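Local coordinates for protein putative gamma-glutamylcyclotransferase YkqA (Bacillus subtilis, PDB 2QIK) that is a putative gamma-glutamylcyclotransferase, which probably cyclises gamma-glutamyl groups to 5-oxoproline and frees the attached amine, at residues 248-251 against 252-255. Residues are numbered along the deposited sequence; the frame is centred on the assembly and turned at random.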
loop_
_atom_site.group_PDB
_atom_site.type_symbol
_atom_site.label_atom_id
_atom_site.label_comp_id
_atom_site.label_asym_id
_atom_site.label_seq_id
_atom_site.Cartn_x
_atom_site.Cartn_y
_atom_site.Cartn_z
ATOM N N GLN A 248 19.732 7.876 -5.897
ATOM C CA GLN A 248 20.045 8.019 -4.503
ATOM C C GLN A 248 20.174 9.472 -4.096
ATOM O O GLN A 248 19.716 9.903 -3.023
ATOM C CB GLN A 248 21.333 7.291 -4.156
ATOM C CG GLN A 248 21.761 7.522 -2.735
ATOM C CD GLN A 248 22.868 6.604 -2.177
ATOM O OE1 GLN A 248 23.484 6.909 -1.087
ATOM N NE2 GLN A 248 23.083 5.522 -2.837
ATOM N N ILE A 249 20.756 10.277 -4.989
ATOM C CA ILE A 249 20.850 11.691 -4.643
ATOM C C ILE A 249 19.494 12.353 -4.488
ATOM O O ILE A 249 19.317 13.216 -3.646
ATOM C CB ILE A 249 21.754 12.415 -5.662
ATOM C CG1 ILE A 249 23.214 11.930 -5.597
ATOM C CG2 ILE A 249 21.736 13.945 -5.423
ATOM C CD1 ILE A 249 24.064 12.321 -6.838
ATOM N N GLU A 250 18.513 11.984 -5.313
ATOM C CA GLU A 250 17.138 12.528 -5.165
ATOM C C GLU A 250 16.585 12.207 -3.797
ATOM O O GLU A 250 16.050 13.072 -3.110
ATOM C CB GLU A 250 16.245 11.977 -6.251
ATOM C CG GLU A 250 16.609 12.454 -7.625
ATOM C CD GLU A 250 15.864 11.725 -8.719
ATOM O OE1 GLU A 250 16.570 11.080 -9.523
ATOM O OE2 GLU A 250 14.642 11.844 -8.901
ATOM N N ILE A 251 16.755 10.945 -3.368
ATOM C CA ILE A 251 16.271 10.533 -2.051
ATOM C C ILE A 251 16.924 11.323 -0.952
ATOM O O ILE A 251 16.309 11.813 -0.011
ATOM C CB ILE A 251 16.461 9.030 -1.823
ATOM C CG1 ILE A 251 15.602 8.290 -2.792
ATOM C CG2 ILE A 251 16.156 8.634 -0.396
ATOM C CD1 ILE A 251 15.714 6.790 -2.720
ATOM N N GLU A 252 18.225 11.490 -1.092
ATOM C CA GLU A 252 18.961 12.202 -0.073
ATOM C C GLU A 252 18.518 13.632 0.033
ATOM O O GLU A 252 18.366 14.143 1.143
ATOM C CB GLU A 252 20.481 12.116 -0.326
ATOM C CG GLU A 252 21.055 10.734 -0.131
ATOM C CD GLU A 252 22.536 10.683 -0.218
ATOM O OE1 GLU A 252 23.068 9.605 0.002
ATOM O OE2 GLU A 252 23.162 11.720 -0.453
ATOM N N ARG A 253 18.292 14.315 -1.073
ATOM C CA ARG A 253 17.875 15.725 -1.029
ATOM C C ARG A 253 16.506 15.833 -0.367
ATOM O O ARG A 253 16.273 16.716 0.458
ATOM C CB ARG A 253 17.818 16.285 -2.451
ATOM C CG ARG A 253 19.077 16.714 -3.131
ATOM C CD ARG A 253 18.769 17.712 -4.292
ATOM N NE ARG A 253 17.917 17.100 -5.321
ATOM C CZ ARG A 253 18.351 16.731 -6.511
ATOM N NH1 ARG A 253 19.647 16.940 -6.870
ATOM N NH2 ARG A 253 17.535 16.170 -7.395
ATOM N N GLY A 254 15.585 14.912 -0.743
ATOM C CA GLY A 254 14.237 14.979 -0.160
ATOM C C GLY A 254 14.274 14.646 1.311
ATOM O O GLY A 254 13.600 15.295 2.120
ATOM N N ALA A 255 15.087 13.678 1.717
ATOM C CA ALA A 255 15.159 13.321 3.146
ATOM C C ALA A 255 15.768 14.451 3.962
ATOM O O ALA A 255 15.285 14.772 5.026
ATOM C CB ALA A 255 15.975 12.077 3.327
#
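Gln248 O accepts the amide hydrogen of Glu252 N at 2.9 Å, the first of four successive i to i+4 bonds in the middle of alpha-helix 245-258. Arg253, Gly254 and Ala255 bind back in the same way to Ile249, Glu250 and Ile251, ending with Ala255 N to Ile251 O at 2.8 Å. Along one side, the extended Glu252 chain reaches back over the preceding turn: its CG lies 3.3 Å from Gln248 O, and its OE1 is 3.7 Å from Gln248 CG. Carboxylate and side-chain amide are steeply inclined, their planes 67° apart. Glu252 also touches Lys268 and Met271 of helix 261-273, so an alanine here would probably open a gap between the two C-terminal helices and leave the Gln248 chain less confined. Ile251 faces that helix too, against Leu267. Arg253 bends at chi3 (-61°), which folds its guanidinium back so that one face lies over Ile249 O and Glu250 CA. Its salt bridge goes to Asp138, tying the helix to the loop before helix 140-145, whereas Glu250 OE2 stays 5.4 Å from Arg253 NH2. The two terminal nitrogens part over the preceding turn: NH2 approaches Glu250 CG at 3.8 Å, and NH1 meets the Ile249 CG2 methyl at 3.9 Å.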